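Local coordinates for bifunctional GH43-CE protein (Bacteroides eggerthii, PDB 6MLY) that probably cleaves xylan-derived chains as a family 43 beta-xylosidase and carries a second, carbohydrate esterase domain on the same polypeptide, at residues A341-S346 with G350-T355; V383-S388 with D394-S399. One frame throughout, in Å; residues are numbered along the deposited sequence.

Both contacts belong to the concanavalin A-like domain, and both reach its sheet of strands 343-344, 352-355, 502-511, 378-386, 441-449, 456-462 and 469-476. Contact 1 works within that sheet, at a hairpin on one border of it, and is only partly buried: backbone hydrogen bonds join the two strands, with leucine and tryptophan side chains packed beside them. Contact 2 is wholly buried and joins this sheet to the second one through strand 395-401; its strands are too far apart for backbone pairing, and aliphatic groups and a thioether fill the space. Strand 502-511 lies between 352-355 and 378-386; the centres of the two contacts are about 13 Å apart, and their nearest atoms, about 5 Å apart, do not touch.

Contact 1: residues A341-S346 with G350-T355; sequences ALWSLS and GYLRLT
Residues 342-345 and 351-355 run antiparallel, their end-to-end directions 173° apart, and hydrogen bonds from T355 N to L342 O (2.7 Å) and from R353 N to S344 O (3.0 Å) tie them, while the return bond from S344 N to R353 O is weak. W343 and L354 point to one face of the pair, where W343 CB rests on L354 CD2 at 3.8 Å. With W343 CG lodged between its backbone N and carbonyl carbon (chi1 68°), the indole turns away from L354; its CE3 meets L352 CD1 obliquely at 4.2 Å, its NE1 bonds to N340, and its ring meets that of W334. Branched L345 brings CD2 onto the Y351 carbonyl and to 3.9 Å from L352 CB, an apolar contact. L342 lies alongside the T355 carbonyl, its CD2 4.3 Å from T355 CG2. On the opposite face S344 and R353 point together; the long arginine leads away from 341-346 to a salt bridge with D504 on adjacent strand 502-511, and the small S344 accepts from S346 N through OG in an ST turn. Strand 352-355 pairs on with strand 502-511, while 343-344 is an outermost strand: a beta hairpin at the border of a concanavalin A-like sheet.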
loop_
_atom_site.group_PDB
_atom_site.type_symbol
_atom_site.label_atom_id
_atom_site.label_comp_id
_atom_site.label_asym_id
_atom_site.label_seq_id
_atom_site.Cartn_x
_atom_site.Cartn_y
_atom_site.Cartn_z
ATOM N N ALA A 341 15.859 2.084 26.779
ATOM C CA ALA A 341 17.276 2.461 26.812
ATOM C C ALA A 341 17.735 2.993 25.449
ATOM O O ALA A 341 18.582 3.874 25.401
ATOM C CB ALA A 341 18.117 1.280 27.232
ATOM N N LEU A 342 17.153 2.465 24.361
ATOM C CA LEU A 342 17.734 2.553 23.009
ATOM C C LEU A 342 17.069 3.628 22.136
ATOM O O LEU A 342 17.436 3.764 20.982
ATOM C CB LEU A 342 17.617 1.178 22.347
ATOM C CG LEU A 342 18.499 0.085 22.949
ATOM C CD1 LEU A 342 18.137 -1.272 22.371
ATOM C CD2 LEU A 342 19.975 0.382 22.724
ATOM N N TRP A 343 16.096 4.377 22.663
ATOM C CA TRP A 343 15.605 5.582 21.980
ATOM C C TRP A 343 15.806 6.789 22.898
ATOM O O TRP A 343 15.993 6.630 24.100
ATOM C CB TRP A 343 14.146 5.439 21.524
ATOM C CG TRP A 343 13.124 5.367 22.620
ATOM C CD1 TRP A 343 12.711 4.247 23.281
ATOM C CD2 TRP A 343 12.343 6.453 23.152
ATOM N NE1 TRP A 343 11.746 4.562 24.198
ATOM C CE2 TRP A 343 11.501 5.908 24.150
ATOM C CE3 TRP A 343 12.278 7.829 22.899
ATOM C CZ2 TRP A 343 10.606 6.687 24.885
ATOM C CZ3 TRP A 343 11.393 8.598 23.628
ATOM C CH2 TRP A 343 10.571 8.035 24.609
ATOM N N SER A 344 15.788 7.987 22.307
ATOM C CA SER A 344 16.027 9.216 23.050
ATOM C C SER A 344 15.585 10.433 22.231
ATOM O O SER A 344 15.543 10.376 21.005
ATOM C CB SER A 344 17.475 9.325 23.444
ATOM O OG SER A 344 17.711 10.538 24.142
ATOM N N LEU A 345 15.255 11.521 22.938
ATOM C CA LEU A 345 14.924 12.814 22.330
ATOM C C LEU A 345 15.862 13.922 22.831
ATOM O O LEU A 345 15.709 15.064 22.418
ATOM C CB LEU A 345 13.471 13.171 22.656
ATOM C CG LEU A 345 12.407 12.369 21.911
ATOM C CD1 LEU A 345 11.031 12.626 22.500
ATOM C CD2 LEU A 345 12.414 12.693 20.424
ATOM N N SER A 346 16.810 13.596 23.718
ATOM C CA SER A 346 17.773 14.579 24.215
ATOM C C SER A 346 19.174 14.306 23.643
ATOM O O SER A 346 20.098 15.095 23.866
ATOM C CB SER A 346 17.773 14.626 25.726
ATOM O OG SER A 346 18.283 13.426 26.281
ATOM N N GLY A 350 15.592 18.151 18.706
ATOM C CA GLY A 350 14.780 18.287 17.497
ATOM C C GLY A 350 14.663 16.981 16.719
ATOM O O GLY A 350 13.923 16.910 15.723
ATOM N N TYR A 351 15.382 15.947 17.181
ATOM C CA TYR A 351 15.475 14.654 16.508
ATOM C C TYR A 351 15.112 13.519 17.480
ATOM O O TYR A 351 15.440 13.563 18.678
ATOM C CB TYR A 351 16.888 14.445 15.956
ATOM C CG TYR A 351 17.312 15.396 14.859
ATOM C CD1 TYR A 351 17.656 16.710 15.136
ATOM C CD2 TYR A 351 17.397 14.977 13.540
ATOM C CE1 TYR A 351 18.052 17.585 14.137
ATOM C CE2 TYR A 351 17.788 15.839 12.530
ATOM C CZ TYR A 351 18.120 17.149 12.827
ATOM O OH TYR A 351 18.518 18.002 11.833
ATOM N N LEU A 352 14.418 12.506 16.946
ATOM C CA LEU A 352 14.240 11.195 17.580
ATOM C C LEU A 352 15.399 10.294 17.144
ATOM O O LEU A 352 15.669 10.187 15.941
ATOM C CB LEU A 352 12.897 10.603 17.140
ATOM C CG LEU A 352 12.742 9.094 17.327
ATOM C CD1 LEU A 352 12.626 8.740 18.800
ATOM C CD2 LEU A 352 11.537 8.575 16.564
ATOM N N ARG A 353 16.073 9.658 18.108
ATOM C CA ARG A 353 17.233 8.814 17.815
ATOM C C ARG A 353 16.965 7.385 18.299
ATOM O O ARG A 353 17.080 7.100 19.491
ATOM C CB ARG A 353 18.506 9.374 18.460
ATOM C CG ARG A 353 19.745 8.514 18.242
ATOM C CD ARG A 353 21.021 9.152 18.757
ATOM N NE ARG A 353 21.458 10.243 17.897
ATOM C CZ ARG A 353 22.642 10.841 17.971
ATOM N NH1 ARG A 353 23.517 10.481 18.893
ATOM N NH2 ARG A 353 22.944 11.806 17.122
ATOM N N LEU A 354 16.639 6.502 17.347
ATOM C CA LEU A 354 16.523 5.066 17.587
ATOM C C LEU A 354 17.914 4.436 17.441
ATOM O O LEU A 354 18.557 4.609 16.415
ATOM C CB LEU A 354 15.533 4.462 16.584
ATOM C CG LEU A 354 14.190 5.180 16.458
ATOM C CD1 LEU A 354 13.327 4.535 15.388
ATOM C CD2 LEU A 354 13.457 5.204 17.790
ATOM N N THR A 355 18.369 3.736 18.485
ATOM C CA THR A 355 19.648 3.027 18.505
ATOM C C THR A 355 19.376 1.520 18.568
ATOM O O THR A 355 18.356 1.082 19.097
ATOM C CB THR A 355 20.525 3.505 19.671
ATOM O OG1 THR A 355 20.730 4.911 19.524
ATOM C CG2 THR A 355 21.873 2.819 19.748
#

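Contact 2: residues V383-S388 with D394-S399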
loop_
_atom_site.group_PDB
_atom_site.type_symbol
_atom_site.label_atom_id
_atom_site.label_comp_id
_atom_site.label_asym_id
_atom_site.label_seq_id
_atom_site.Cartn_x
_atom_site.Cartn_y
_atom_site.Cartn_z
ATOM N N VAL A 383 9.009 11.153 6.426
ATOM C CA VAL A 383 10.090 11.296 7.402
ATOM C C VAL A 383 11.257 12.066 6.771
ATOM O O VAL A 383 11.344 12.202 5.551
ATOM C CB VAL A 383 10.560 9.927 7.930
ATOM C CG1 VAL A 383 9.663 9.402 9.041
ATOM C CG2 VAL A 383 10.678 8.905 6.816
ATOM N N SER A 384 12.123 12.597 7.641
ATOM C CA SER A 384 13.469 13.048 7.308
ATOM C C SER A 384 14.438 12.342 8.257
ATOM O O SER A 384 14.216 12.347 9.472
ATOM C CB SER A 384 13.606 14.553 7.410
ATOM O OG SER A 384 14.970 14.959 7.324
ATOM N N MET A 385 15.494 11.742 7.696
ATOM C CA MET A 385 16.408 10.906 8.453
ATOM C C MET A 385 17.817 11.506 8.401
ATOM O O MET A 385 18.038 12.532 7.770
ATOM C CB MET A 385 16.421 9.478 7.896
ATOM C CG MET A 385 16.299 8.405 8.978
ATOM S SD MET A 385 15.564 6.849 8.409
ATOM C CE MET A 385 13.982 7.453 7.826
ATOM N N ASP A 386 18.741 10.864 9.125
ATOM C CA ASP A 386 20.169 11.176 9.121
ATOM C C ASP A 386 20.924 9.882 9.458
ATOM O O ASP A 386 20.819 9.367 10.583
ATOM C CB ASP A 386 20.502 12.318 10.089
ATOM C CG ASP A 386 21.859 12.967 9.847
ATOM O OD1 ASP A 386 22.797 12.246 9.451
ATOM O OD2 ASP A 386 21.968 14.191 10.064
ATOM N N VAL A 387 21.700 9.390 8.483
ATOM C CA VAL A 387 22.164 7.995 8.435
ATOM C C VAL A 387 23.613 7.868 8.935
ATOM O O VAL A 387 24.147 6.757 8.981
ATOM C CB VAL A 387 22.026 7.430 7.009
ATOM C CG1 VAL A 387 20.646 7.699 6.432
ATOM C CG2 VAL A 387 23.102 7.968 6.082
ATOM N N SER A 388 24.236 8.991 9.311
ATOM C CA SER A 388 25.621 9.027 9.792
ATOM C C SER A 388 25.881 7.913 10.815
ATOM O O SER A 388 26.924 7.267 10.771
ATOM C CB SER A 388 25.938 10.374 10.382
ATOM O OG SER A 388 25.335 11.411 9.621
ATOM N N ASP A 394 22.869 -2.484 9.246
ATOM C CA ASP A 394 21.690 -1.844 9.848
ATOM C C ASP A 394 20.733 -1.416 8.727
ATOM O O ASP A 394 21.140 -1.249 7.575
ATOM C CB ASP A 394 22.071 -0.663 10.752
ATOM C CG ASP A 394 22.882 -1.053 12.004
ATOM O OD1 ASP A 394 23.241 -2.246 12.105
ATOM O OD2 ASP A 394 23.140 -0.157 12.878
ATOM N N PHE A 395 19.457 -1.248 9.089
ATOM C CA PHE A 395 18.393 -0.957 8.137
ATOM C C PHE A 395 17.329 -0.102 8.833
ATOM O O PHE A 395 16.647 -0.588 9.718
ATOM C CB PHE A 395 17.833 -2.274 7.592
ATOM C CG PHE A 395 16.816 -2.158 6.484
ATOM C CD1 PHE A 395 16.732 -1.023 5.688
ATOM C CD2 PHE A 395 15.963 -3.216 6.211
ATOM C CE1 PHE A 395 15.796 -0.939 4.667
ATOM C CE2 PHE A 395 15.029 -3.131 5.191
ATOM C CZ PHE A 395 14.948 -1.994 4.419
ATOM N N ALA A 396 17.210 1.167 8.422
ATOM C CA ALA A 396 16.369 2.153 9.105
ATOM C C ALA A 396 15.602 2.996 8.085
ATOM O O ALA A 396 16.212 3.642 7.246
ATOM C CB ALA A 396 17.227 3.032 9.979
ATOM N N GLY A 397 14.267 3.008 8.196
ATOM C CA GLY A 397 13.422 3.763 7.283
ATOM C C GLY A 397 11.988 3.884 7.773
ATOM O O GLY A 397 11.734 3.944 8.979
ATOM N N LEU A 398 11.061 3.932 6.808
ATOM C CA LEU A 398 9.617 4.044 7.032
ATOM C C LEU A 398 8.951 2.768 6.498
ATOM O O LEU A 398 9.400 2.222 5.488
ATOM C CB LEU A 398 9.104 5.289 6.299
ATOM C CG LEU A 398 7.627 5.627 6.489
ATOM C CD1 LEU A 398 7.388 6.229 7.863
ATOM C CD2 LEU A 398 7.149 6.580 5.406
ATOM N N SER A 399 7.907 2.293 7.190
ATOM C CA SER A 399 7.210 1.063 6.796
ATOM C C SER A 399 5.690 1.247 6.870
ATOM O O SER A 399 5.190 1.942 7.745
ATOM C CB SER A 399 7.646 -0.107 7.641
ATOM O OG SER A 399 6.757 -1.209 7.485
#
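Apolar packing begins with V383 and L398, whose CB atoms both point across the gap and whose side chains cross obliquely. V383 CG2 lies 4.0 Å from L398 CB, and V383 CG1 is 4.1 Å from L398 CD1, so both branches of the valine are used. With CG anti to the backbone N (chi1 -176°), L398 carries its CD1 branch to that valine methyl. L491 touches both side chains from strand 488-491. These residues sit in the interior of a beta sandwich of the concanavalin A-like kind: strands 383-386 and 395-399 come from facing sheets, with their axes 8.3 Å apart and 177° between their directions, a gap that side chains must fill. A thioether does so at M385. Its chain bends at chi3 (-59°), which lays CE against the glycine backbone, 3.8 Å from G397 CA, while SD lies 3.5 Å from A396 O and 4.4 Å from A396 CB. Replacing M385 by an alanine would probably leave a gap over G397 and take away the sulfur's contact with A396. Alanine suits A396, whose CB points toward strand 383-386 and whose small methyl leaves room for the thioether; the M385 side chain also touches F505 of strand 502-511 and F444 of strand 441-449.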